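Local atomic coordinates of chitinase A (Pteris ryukyuensis, PDB entry 4RL3), a protein that probably hydrolyses glycosidic bonds in chitin as a family 18 class III chitinase, of which this chain is the catalytic domain. Residues Leu32-Asp37 with Met76-Gly81; Ala44-Phe49 with Thr92-Ser97; Ala154-Phe159 with Asp178-Gln183. All coordinates share one frame; numbering follows the deposited sequence.

Contact 1 of 3, residues Leu32-Asp37 with Met76-Gly81; sequences LAFAID and MVSLGG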
ATOM      1  N   LEU A  32      -3.656  -1.530  -6.342  1.00  4.52           N
ATOM      2  CA  LEU A  32      -5.111  -1.558  -6.375  1.00  4.57           C
ATOM      3  C   LEU A  32      -5.662  -1.551  -4.964  1.00  4.64           C
ATOM      4  O   LEU A  32      -5.242  -2.360  -4.129  1.00  4.87           O
ATOM      5  CB  LEU A  32      -5.601  -2.808  -7.128  1.00  4.61           C
ATOM      6  CG  LEU A  32      -5.370  -2.762  -8.633  1.00  4.65           C
ATOM      7  CD1 LEU A  32      -5.524  -4.138  -9.281  1.00  4.70           C
ATOM      8  CD2 LEU A  32      -6.295  -1.741  -9.274  1.00  4.64           C
ATOM      9  N   ALA A  33      -6.614  -0.655  -4.711  1.00  4.66           N
ATOM     10  CA  ALA A  33      -7.205  -0.504  -3.386  1.00  4.65           C
ATOM     11  C   ALA A  33      -8.724  -0.643  -3.536  1.00  4.75           C
ATOM     12  O   ALA A  33      -9.310   0.171  -4.227  1.00  4.78           O
ATOM     13  CB  ALA A  33      -6.831   0.859  -2.812  1.00  4.71           C
ATOM     14  N   PHE A  34      -9.393  -1.637  -2.939  1.00  4.76           N
ATOM     15  CA  PHE A  34      -8.875  -2.645  -2.009  1.00  4.80           C
ATOM     16  C   PHE A  34      -9.518  -4.002  -2.299  1.00  4.83           C
ATOM     17  O   PHE A  34     -10.649  -4.071  -2.805  1.00  4.93           O
ATOM     18  CB  PHE A  34      -9.267  -2.267  -0.577  1.00  4.82           C
ATOM     19  CG  PHE A  34      -8.598  -1.028  -0.062  1.00  4.79           C
ATOM     20  CD1 PHE A  34      -7.300  -1.089   0.414  1.00  4.82           C
ATOM     21  CD2 PHE A  34      -9.264   0.197  -0.047  1.00  4.85           C
ATOM     22  CE1 PHE A  34      -6.672   0.038   0.887  1.00  4.87           C
ATOM     23  CE2 PHE A  34      -8.645   1.335   0.439  1.00  4.88           C
ATOM     24  CZ  PHE A  34      -7.344   1.254   0.903  1.00  4.82           C
ATOM     25  N   ALA A  35      -8.822  -5.078  -1.931  1.00  4.84           N
ATOM     26  CA  ALA A  35      -9.459  -6.384  -1.774  1.00  4.87           C
ATOM     27  C   ALA A  35      -9.831  -6.495  -0.303  1.00  4.90           C
ATOM     28  O   ALA A  35      -9.038  -6.143   0.566  1.00  4.74           O
ATOM     29  CB  ALA A  35      -8.535  -7.520  -2.199  1.00  4.92           C
ATOM     30  N   ILE A  36     -11.046  -6.943  -0.023  1.00  5.02           N
ATOM     31  CA  ILE A  36     -11.514  -7.052   1.352  1.00  5.14           C
ATOM     32  C   ILE A  36     -12.237  -8.382   1.503  1.00  5.33           C
ATOM     33  O   ILE A  36     -13.045  -8.761   0.646  1.00  5.21           O
ATOM     34  CB  ILE A  36     -12.485  -5.904   1.714  1.00  5.14           C
ATOM     35  CG1 ILE A  36     -11.948  -4.555   1.209  1.00  5.18           C
ATOM     36  CG2 ILE A  36     -12.716  -5.862   3.222  1.00  5.17           C
ATOM     37  CD1 ILE A  36     -12.911  -3.405   1.357  1.00  5.20           C
ATOM     38  N   ASP A  37     -11.965  -9.055   2.619  1.00  5.53           N
ATOM     39  CA  ASP A  37     -12.609 -10.325   2.946  1.00  5.82           C
ATOM     40  C   ASP A  37     -13.928 -10.073   3.673  1.00  6.21           C
ATOM     41  O   ASP A  37     -14.142 -10.528   4.803  1.00  6.26           O
ATOM     42  CB  ASP A  37     -11.660 -11.237   3.748  1.00  5.76           C
ATOM     43  CG  ASP A  37     -11.112 -10.589   5.024  1.00  5.69           C
ATOM     44  OD1 ASP A  37     -10.821  -9.370   5.033  1.00  5.69           O
ATOM     45  OD2 ASP A  37     -10.960 -11.307   6.034  1.00  5.70           O
ATOM     46  N   MET A  76       0.101  -4.319  -7.707  1.00  5.48           N
ATOM     47  CA  MET A  76      -0.163  -5.097  -6.491  1.00  5.66           C
ATOM     48  C   MET A  76      -1.596  -4.830  -6.040  1.00  5.28           C
ATOM     49  O   MET A  76      -2.295  -4.023  -6.653  1.00  5.28           O
ATOM     50  CB  MET A  76       0.871  -4.731  -5.412  1.00  6.12           C
ATOM     51  CG  MET A  76       2.314  -5.162  -5.739  1.00  6.68           C
ATOM     52  SD  MET A  76       3.138  -4.022  -6.857  1.00  7.59           S
ATOM     53  CE  MET A  76       4.783  -4.729  -6.805  1.00  7.25           C
ATOM     54  N   VAL A  77      -2.051  -5.524  -4.997  1.00  5.02           N
ATOM     55  CA  VAL A  77      -3.361  -5.236  -4.425  1.00  4.82           C
ATOM     56  C   VAL A  77      -3.215  -5.040  -2.920  1.00  4.73           C
ATOM     57  O   VAL A  77      -2.478  -5.774  -2.268  1.00  4.75           O
ATOM     58  CB  VAL A  77      -4.397  -6.347  -4.767  1.00  4.84           C
ATOM     59  CG1 VAL A  77      -3.937  -7.714  -4.292  1.00  4.85           C
ATOM     60  CG2 VAL A  77      -5.795  -6.008  -4.231  1.00  4.82           C
ATOM     61  N   SER A  78      -3.917  -4.040  -2.396  1.00  4.64           N
ATOM     62  CA  SER A  78      -3.938  -3.739  -0.971  1.00  4.63           C
ATOM     63  C   SER A  78      -5.165  -4.355  -0.307  1.00  4.72           C
ATOM     64  O   SER A  78      -6.257  -4.358  -0.874  1.00  4.81           O
ATOM     65  CB  SER A  78      -3.932  -2.228  -0.765  1.00  4.56           C
ATOM     66  OG  SER A  78      -3.759  -1.916   0.604  1.00  4.47           O
ATOM     67  N   LEU A  79      -4.949  -4.894   0.893  1.00  4.84           N
ATOM     68  CA  LEU A  79      -5.965  -5.605   1.660  1.00  5.03           C
ATOM     69  C   LEU A  79      -6.505  -4.751   2.789  1.00  5.14           C
ATOM     70  O   LEU A  79      -5.742  -4.175   3.568  1.00  5.17           O
ATOM     71  CB  LEU A  79      -5.390  -6.881   2.256  1.00  5.05           C
ATOM     72  CG  LEU A  79      -4.556  -7.787   1.363  1.00  5.12           C
ATOM     73  CD1 LEU A  79      -4.208  -9.051   2.130  1.00  5.21           C
ATOM     74  CD2 LEU A  79      -5.256  -8.128   0.062  1.00  5.21           C
ATOM     75  N   GLY A  80      -7.836  -4.695   2.878  1.00  5.54           N
ATOM     76  CA  GLY A  80      -8.513  -4.090   4.014  1.00  5.85           C
ATOM     77  C   GLY A  80      -8.995  -2.686   3.768  1.00  6.23           C
ATOM     78  O   GLY A  80     -10.102  -2.482   3.295  1.00  6.50           O
ATOM     79  N   GLY A  81      -8.171  -1.712   4.113  1.00  6.59           N
ATOM     80  CA  GLY A  81      -8.604  -0.324   4.095  1.00  7.04           C
ATOM     81  C   GLY A  81      -9.476   0.004   5.302  1.00  7.70           C
ATOM     82  O   GLY A  81      -9.571  -0.758   6.255  1.00  7.63           O
TER
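The SxGG motif of family 18 glycoside hydrolases, here S78 to G81, runs parallel to residues 32-36 on neighbouring strands of the barrel, the two short segments splaying 61° apart. Pairing starts regularly: L32 N donates to M76 O, and S78 N to L32 O at 2.8 Å. It resumes with A35 N on S78 O and G80 N on A35 O, so the three-residue step from L32 to A35 matches only two residues, V77 to L79. The extra residue bulges out around the cis peptide between A33 and F34. CA-H...O contacts such as F34 CA to S78 O, at 3.3 Å, fill in beside the regular bonds.

The phenyl ring of F34 is held from both faces. G81 CA sits 3.8 Å from the ring centroid, almost on the ring normal, in a CH-pi contact, while A33 CB packs over the opposite face. S78 OG meets the ring edge, 3.5 Å from F34 CE1; its hydrogen bond, however, is made with D120 OD2. A chi1 of -172° swings S78 OG away from its own N, to the F34 edge and D120. G80 adopts a backbone conformation in which a CB would press on the preceding carbonyl O. G80 O lies 3.5 Å from I36 CG1. On the other side of the sheet, A35 CB touches both V77 CG2, at 3.7 Å, and L79 CD2.

A non-proline cis peptide beside the SxGG motif, with the neighbouring strand carrying D120 and D122 of the DxxDxDxE signature, is characteristic of the GH18 TIM barrel.

Contact 2 of 3, residues Ala44-Phe49 with Thr92-Ser97; sequences ATNGVF and TATSVS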
ATOM      1  N   ALA A  44     -18.098 -10.299   7.382  1.00  8.77           N
ATOM      2  CA  ALA A  44     -16.779 -10.910   7.161  1.00  8.09           C
ATOM      3  C   ALA A  44     -16.919 -12.279   6.476  1.00  7.68           C
ATOM      4  O   ALA A  44     -17.868 -13.022   6.744  1.00  7.71           O
ATOM      5  CB  ALA A  44     -16.035 -11.051   8.478  1.00  8.13           C
ATOM      6  N   THR A  45     -15.960 -12.617   5.611  1.00  6.94           N
ATOM      7  CA  THR A  45     -16.002 -13.870   4.865  1.00  6.59           C
ATOM      8  C   THR A  45     -14.955 -14.879   5.318  1.00  6.23           C
ATOM      9  O   THR A  45     -14.780 -15.906   4.655  1.00  6.54           O
ATOM     10  CB  THR A  45     -15.782 -13.622   3.366  1.00  6.54           C
ATOM     11  OG1 THR A  45     -14.470 -13.063   3.183  1.00  6.40           O
ATOM     12  CG2 THR A  45     -16.836 -12.689   2.805  1.00  6.52           C
ATOM     13  N   ASN A  46     -14.236 -14.579   6.401  1.00  5.81           N
ATOM     14  CA  ASN A  46     -13.157 -15.443   6.894  1.00  5.57           C
ATOM     15  C   ASN A  46     -12.042 -15.660   5.878  1.00  5.32           C
ATOM     16  O   ASN A  46     -11.630 -16.792   5.587  1.00  5.13           O
ATOM     17  CB  ASN A  46     -13.698 -16.786   7.394  1.00  5.55           C
ATOM     18  CG  ASN A  46     -12.671 -17.548   8.202  1.00  5.60           C
ATOM     19  OD1 ASN A  46     -11.883 -16.956   8.957  1.00  5.43           O
ATOM     20  ND2 ASN A  46     -12.657 -18.868   8.048  1.00  5.53           N
ATOM     21  N   GLY A  47     -11.560 -14.550   5.339  1.00  5.19           N
ATOM     22  CA  GLY A  47     -10.415 -14.556   4.458  1.00  5.11           C
ATOM     23  C   GLY A  47     -10.692 -14.829   2.990  1.00  5.22           C
ATOM     24  O   GLY A  47      -9.752 -14.985   2.218  1.00  5.11           O
ATOM     25  N   VAL A  48     -11.957 -14.922   2.586  1.00  5.19           N
ATOM     26  CA  VAL A  48     -12.265 -15.077   1.157  1.00  5.36           C
ATOM     27  C   VAL A  48     -12.375 -13.667   0.576  1.00  5.45           C
ATOM     28  O   VAL A  48     -13.347 -12.944   0.824  1.00  5.51           O
ATOM     29  CB  VAL A  48     -13.551 -15.890   0.888  1.00  5.35           C
ATOM     30  CG1 VAL A  48     -13.762 -16.023  -0.605  1.00  5.36           C
ATOM     31  CG2 VAL A  48     -13.456 -17.285   1.506  1.00  5.31           C
ATOM     32  N   PHE A  49     -11.349 -13.256  -0.156  1.00  5.42           N
ATOM     33  CA  PHE A  49     -11.247 -11.864  -0.613  1.00  5.55           C
ATOM     34  C   PHE A  49     -12.121 -11.529  -1.810  1.00  5.80           C
ATOM     35  O   PHE A  49     -12.140 -12.256  -2.803  1.00  5.80           O
ATOM     36  CB  PHE A  49      -9.789 -11.493  -0.872  1.00  5.49           C
ATOM     37  CG  PHE A  49      -9.043 -11.219   0.395  1.00  5.45           C
ATOM     38  CD1 PHE A  49      -9.020  -9.932   0.924  1.00  5.39           C
ATOM     39  CD2 PHE A  49      -8.450 -12.247   1.115  1.00  5.47           C
ATOM     40  CE1 PHE A  49      -8.370  -9.665   2.120  1.00  5.35           C
ATOM     41  CE2 PHE A  49      -7.798 -11.987   2.309  1.00  5.37           C
ATOM     42  CZ  PHE A  49      -7.768 -10.703   2.817  1.00  5.36           C
ATOM     43  N   THR A  92     -10.941 -10.053  11.159  1.00  7.64           N
ATOM     44  CA  THR A  92     -11.568 -11.122  11.931  1.00  8.22           C
ATOM     45  C   THR A  92     -11.419 -12.489  11.253  1.00  7.77           C
ATOM     46  O   THR A  92     -11.480 -12.616  10.022  1.00  7.77           O
ATOM     47  CB  THR A  92     -13.035 -10.764  12.251  1.00  8.87           C
ATOM     48  OG1 THR A  92     -13.614 -11.761  13.109  1.00  9.91           O
ATOM     49  CG2 THR A  92     -13.847 -10.613  11.002  1.00  9.05           C
ATOM     50  N   ALA A  93     -11.175 -13.498  12.079  1.00  7.65           N
ATOM     51  CA  ALA A  93     -10.904 -14.844  11.607  1.00  7.71           C
ATOM     52  C   ALA A  93     -11.696 -15.836  12.437  1.00  7.95           C
ATOM     53  O   ALA A  93     -11.729 -15.736  13.662  1.00  8.44           O
ATOM     54  CB  ALA A  93      -9.419 -15.155  11.734  1.00  7.66           C
ATOM     55  N   THR A  94     -12.309 -16.800  11.766  1.00  7.93           N
ATOM     56  CA  THR A  94     -12.998 -17.904  12.452  1.00  8.06           C
ATOM     57  C   THR A  94     -11.983 -18.747  13.218  1.00  7.88           C
ATOM     58  O   THR A  94     -12.202 -19.103  14.380  1.00  8.15           O
ATOM     59  CB  THR A  94     -13.758 -18.782  11.431  1.00  8.38           C
ATOM     60  OG1 THR A  94     -14.750 -17.980  10.772  1.00  8.86           O
ATOM     61  CG2 THR A  94     -14.428 -19.977  12.116  1.00  8.60           C
ATOM     62  N   SER A  95     -10.893 -19.074  12.529  1.00  7.58           N
ATOM     63  CA  SER A  95      -9.703 -19.678  13.097  1.00  7.21           C
ATOM     64  C   SER A  95      -8.540 -19.203  12.250  1.00  6.86           C
ATOM     65  O   SER A  95      -8.733 -18.800  11.087  1.00  6.92           O
ATOM     66  CB  SER A  95      -9.778 -21.207  13.051  1.00  7.27           C
ATOM     67  OG  SER A  95      -9.708 -21.685  11.717  1.00  7.25           O
ATOM     68  N   VAL A  96      -7.343 -19.250  12.811  1.00  6.52           N
ATOM     69  CA  VAL A  96      -6.154 -18.838  12.073  1.00  6.14           C
ATOM     70  C   VAL A  96      -6.002 -19.696  10.817  1.00  5.87           C
ATOM     71  O   VAL A  96      -5.817 -19.181   9.720  1.00  5.81           O
ATOM     72  CB  VAL A  96      -4.883 -18.902  12.941  1.00  6.34           C
ATOM     73  CG1 VAL A  96      -3.630 -18.722  12.096  1.00  6.30           C
ATOM     74  CG2 VAL A  96      -4.946 -17.862  14.041  1.00  6.39           C
ATOM     75  N   SER A  97      -6.094 -21.011  10.979  1.00  5.50           N
ATOM     76  CA  SER A  97      -5.842 -21.903   9.863  1.00  5.30           C
ATOM     77  C   SER A  97      -6.851 -21.733   8.737  1.00  5.15           C
ATOM     78  O   SER A  97      -6.478 -21.787   7.558  1.00  5.10           O
ATOM     79  CB  SER A  97      -5.791 -23.364  10.317  1.00  5.33           C
ATOM     80  OG  SER A  97      -7.046 -23.800  10.797  1.00  5.43           O
TER
HETATM   81  O   HOH W   1     -12.904 -12.327   7.655  1.00  6.89           O
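N46 reaches across to the turn before helix 96-114 and accepts the backbone N-H of T94 on its amide oxygen, T94 N to N46 OD1 being 2.8 Å. The bond is nearly straight at the hydrogen (165°), but the donor stands well above the amide plane, 57° out of it. The same amide lies against the T94 side chain, which crosses it at about a right angle and brings T94 OG1 to 3.3 Å from N46 CG. A second touch is purely apolar: A44 CB and T92 CG2 are 3.4 Å apart, tighter than usual van der Waals contact. Between these two points one water joins the backbones, donating to T92 O at 2.8 Å and accepting weakly from N46 N.

The N46 side chain is held by its surroundings: extended with CG anti to the backbone N (chi1 -166°), it has ND2 bonded to S98 OG, which leaves OD1 turned toward T94. S98 OG also bonds S95 OG, the side chain of the helix N-cap residue. N46 O takes a bond from N102 ND2. An internal bond of the loop runs from T45 OG1 to V48 O, at 2.6 Å.

The contact lies at the surface, about 21 Å from the centre of the chain. It ties the loop between strands 27-36 and 50-51 to the start of helix 96-114, whose W99 packs against both N46 and A93.

Contact 3 of 3, residues Ala154-Phe159 with Asp178-Gln183; sequences ASIAPF and DLVNFQ. With EDO (1,2-ethanediol), chain D.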
ATOM      1  N   ALA A 154       5.824  -8.043  -1.180  1.00  4.87           N
ATOM      2  CA  ALA A 154       4.870  -7.894  -0.082  1.00  4.69           C
ATOM      3  C   ALA A 154       5.217  -6.624   0.679  1.00  4.60           C
ATOM      4  O   ALA A 154       6.405  -6.319   0.895  1.00  4.71           O
ATOM      5  CB  ALA A 154       4.886  -9.104   0.844  1.00  4.74           C
ATOM      6  N   SER A 155       4.179  -5.890   1.070  1.00  4.42           N
ATOM      7  CA  SER A 155       4.338  -4.669   1.846  1.00  4.31           C
ATOM      8  C   SER A 155       3.288  -4.555   2.929  1.00  4.27           C
ATOM      9  O   SER A 155       2.271  -5.253   2.915  1.00  4.18           O
ATOM     10  CB  SER A 155       4.278  -3.424   0.954  1.00  4.26           C
ATOM     11  OG  SER A 155       3.059  -3.339   0.219  1.00  4.21           O
ATOM     12  N   ILE A 156       3.583  -3.678   3.883  1.00  4.25           N
ATOM     13  CA  ILE A 156       2.655  -3.332   4.951  1.00  4.24           C
ATOM     14  C   ILE A 156       2.472  -1.827   4.915  1.00  4.27           C
ATOM     15  O   ILE A 156       3.372  -1.114   4.482  1.00  4.15           O
ATOM     16  CB  ILE A 156       3.150  -3.810   6.340  1.00  4.27           C
ATOM     17  CG1 ILE A 156       4.557  -3.306   6.647  1.00  4.29           C
ATOM     18  CG2 ILE A 156       3.121  -5.331   6.399  1.00  4.28           C
ATOM     19  CD1 ILE A 156       4.945  -3.480   8.097  1.00  4.32           C
ATOM     20  N   ALA A 157       1.316  -1.353   5.382  1.00  4.39           N
ATOM     21  CA  ALA A 157       0.985   0.081   5.331  1.00  4.56           C
ATOM     22  C   ALA A 157       0.633   0.652   6.719  1.00  4.76           C
ATOM     23  O   ALA A 157      -0.507   1.036   6.969  1.00  4.88           O
ATOM     24  CB  ALA A 157      -0.150   0.311   4.336  1.00  4.60           C
ATOM     25  N   PRO A 158       1.616   0.709   7.629  1.00  4.94           N
ATOM     26  CA  PRO A 158       1.308   1.113   8.999  1.00  5.09           C
ATOM     27  C   PRO A 158       1.254   2.614   9.217  1.00  5.34           C
ATOM     28  O   PRO A 158       1.672   3.395   8.367  1.00  5.12           O
ATOM     29  CB  PRO A 158       2.472   0.540   9.792  1.00  5.08           C
ATOM     30  CG  PRO A 158       3.616   0.596   8.833  1.00  5.05           C
ATOM     31  CD  PRO A 158       3.011   0.267   7.494  1.00  4.98           C
ATOM     32  N   PHE A 159       0.743   2.989  10.383  1.00  5.78           N
ATOM     33  CA  PHE A 159       0.859   4.344  10.915  1.00  6.12           C
ATOM     34  C   PHE A 159       0.906   4.193  12.436  1.00  6.13           C
ATOM     35  O   PHE A 159       0.800   3.075  12.950  1.00  5.83           O
ATOM     36  CB  PHE A 159      -0.290   5.256  10.434  1.00  6.41           C
ATOM     37  CG  PHE A 159      -1.660   4.792  10.841  1.00  6.81           C
ATOM     38  CD1 PHE A 159      -2.320   3.786  10.139  1.00  7.17           C
ATOM     39  CD2 PHE A 159      -2.293   5.372  11.923  1.00  7.24           C
ATOM     40  CE1 PHE A 159      -3.592   3.370  10.536  1.00  7.42           C
ATOM     41  CE2 PHE A 159      -3.557   4.960  12.321  1.00  7.51           C
ATOM     42  CZ  PHE A 159      -4.201   3.957  11.628  1.00  7.60           C
ATOM     43  N   ASP A 178       8.988  -6.869   1.903  1.00  5.81           N
ATOM     44  CA  ASP A 178       9.955  -6.115   1.120  1.00  5.74           C
ATOM     45  C   ASP A 178       9.913  -4.626   1.371  1.00  5.47           C
ATOM     46  O   ASP A 178      10.950  -3.975   1.293  1.00  5.45           O
ATOM     47  CB  ASP A 178       9.714  -6.372  -0.355  1.00  5.97           C
ATOM     48  CG  ASP A 178       9.727  -7.835  -0.678  1.00  6.11           C
ATOM     49  OD1 ASP A 178      10.831  -8.440  -0.625  1.00  6.74           O
ATOM     50  OD2 ASP A 178       8.641  -8.391  -0.953  1.00  6.18           O
ATOM     51  N   LEU A 179       8.721  -4.090   1.623  1.00  5.07           N
ATOM     52  CA  LEU A 179       8.525  -2.635   1.686  1.00  4.89           C
ATOM     53  C   LEU A 179       7.556  -2.260   2.791  1.00  4.74           C
ATOM     54  O   LEU A 179       6.576  -2.970   3.043  1.00  4.70           O
ATOM     55  CB  LEU A 179       7.998  -2.100   0.355  1.00  4.87           C
ATOM     56  CG  LEU A 179       8.870  -2.296  -0.882  1.00  4.85           C
ATOM     57  CD1 LEU A 179       8.074  -2.033  -2.136  1.00  4.84           C
ATOM     58  CD2 LEU A 179      10.102  -1.406  -0.817  1.00  4.90           C
ATOM     59  N   VAL A 180       7.864  -1.153   3.462  1.00  4.61           N
ATOM     60  CA  VAL A 180       7.015  -0.595   4.497  1.00  4.48           C
ATOM     61  C   VAL A 180       6.463   0.725   3.965  1.00  4.38           C
ATOM     62  O   VAL A 180       7.190   1.724   3.848  1.00  4.41           O
ATOM     63  CB  VAL A 180       7.784  -0.408   5.828  1.00  4.46           C
ATOM     64  CG1 VAL A 180       6.862   0.199   6.887  1.00  4.50           C
ATOM     65  CG2 VAL A 180       8.353  -1.743   6.302  1.00  4.56           C
ATOM     66  N   ASN A 181       5.176   0.703   3.617  1.00  4.23           N
ATOM     67  CA  ASN A 181       4.441   1.882   3.151  1.00  4.26           C
ATOM     68  C   ASN A 181       3.953   2.682   4.367  1.00  4.29           C
ATOM     69  O   ASN A 181       2.756   2.724   4.647  1.00  4.25           O
ATOM     70  CB  ASN A 181       3.208   1.492   2.311  1.00  4.20           C
ATOM     71  CG  ASN A 181       3.534   0.954   0.916  1.00  4.18           C
ATOM     72  OD1 ASN A 181       4.683   0.642   0.558  1.00  4.23           O
ATOM     73  ND2 ASN A 181       2.488   0.810   0.130  1.00  4.21           N
ATOM     74  N   PHE A 182       4.870   3.293   5.111  1.00  4.41           N
ATOM     75  CA  PHE A 182       4.472   4.018   6.300  1.00  4.50           C
ATOM     76  C   PHE A 182       3.670   5.251   5.876  1.00  4.70           C
ATOM     77  O   PHE A 182       4.089   5.993   5.000  1.00  4.71           O
ATOM     78  CB  PHE A 182       5.681   4.423   7.149  1.00  4.46           C
ATOM     79  CG  PHE A 182       5.301   4.938   8.505  1.00  4.55           C
ATOM     80  CD1 PHE A 182       4.902   6.254   8.659  1.00  4.54           C
ATOM     81  CD2 PHE A 182       5.292   4.105   9.605  1.00  4.53           C
ATOM     82  CE1 PHE A 182       4.515   6.737   9.883  1.00  4.58           C
ATOM     83  CE2 PHE A 182       4.899   4.587  10.844  1.00  4.53           C
ATOM     84  CZ  PHE A 182       4.515   5.906  10.980  1.00  4.57           C
ATOM     85  N   GLN A 183       2.507   5.445   6.486  1.00  5.02           N
ATOM     86  CA  GLN A 183       1.602   6.525   6.109  1.00  5.27           C
ATOM     87  C   GLN A 183       1.952   7.843   6.801  1.00  5.43           C
ATOM     88  O   GLN A 183       1.409   8.164   7.861  1.00  5.46           O
ATOM     89  CB  GLN A 183       0.166   6.152   6.449  1.00  5.49           C
ATOM     90  CG  GLN A 183      -0.339   4.896   5.750  1.00  5.62           C
ATOM     91  CD  GLN A 183      -1.787   4.609   6.100  1.00  5.89           C
ATOM     92  OE1 GLN A 183      -2.583   5.522   6.309  1.00  6.30           O
ATOM     93  NE2 GLN A 183      -2.128   3.334   6.193  1.00  6.02           N
TER
HETATM   94  C1  EDO D 402      12.122 -11.490  -1.198  1.00 16.57           C
HETATM   95  O1  EDO D 402      11.051 -10.784  -1.818  1.00 16.36           O
HETATM   96  C2  EDO D 402      11.747 -11.828   0.239  1.00 16.41           C
HETATM   97  O2  EDO D 402      10.698 -12.803   0.276  1.00 15.67           O
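Segments 154-159 and 178-183 run alongside each other, 26° apart end to end, in parallel pairing that carries on past the strands: I156 N donates to L179 O, N181 N to I156 O at 2.7 Å, and Q183 N to P158 O. At the N-terminal end A154 O accepts from D178 N and L179 N, while A154 N donates to D178 OD2 at 2.8 Å, on its anti lone pair. OD2 also salt-bridges K146, and OD1 accepts a hydrogen bond from O1 of a 1,2-ethanediol, probably from the crystallisation liquor, at 2.6 Å.

At the C-terminal end Q183 NE2 bonds A157 O at 2.9 Å, approaching from above the carbonyl plane. The F182 ring turns one face to P158 O and F159 CA. P158 CG touches V180 CG1, at 3.8 Å, and also F182 CD2. The chain bends at N181 in an inverse gamma turn, closed by a weak F182 N to V180 O bond.

In the beta-alpha-beta crossover of strand 153-156, helix 163-173 and strand 179-180, I156, P158 and V180 face the helix; inward, S155 OG bonds D120 and R5, N181 ND2 bonds Y7 OH and N181 OD1 bonds R5 of strand 3-8.

Contacts 1 and 3 belong to the same barrel sheet, their centres 13 Å and their nearest atoms about 6 Å apart; strand 118-123 lies between them. The two carboxylate oxygens of D120 serve S78 and S155 respectively and so connect them, and D122 touches F34 and Q183. An acetate, probably from the crystallisation liquor, lies about 4 Å from the F34 side chain; an acetate also lies about 3 Å from that of Q183, and a magnesium ion about 4 Å from it, consistent with a pocket here. Contact 2, 15 Å from contact 1 between centres, adjoins it through D37: D37 O lies 2.9 Å from T45 N, a probable hydrogen bond, and its carboxylate bonds W99 and Y123.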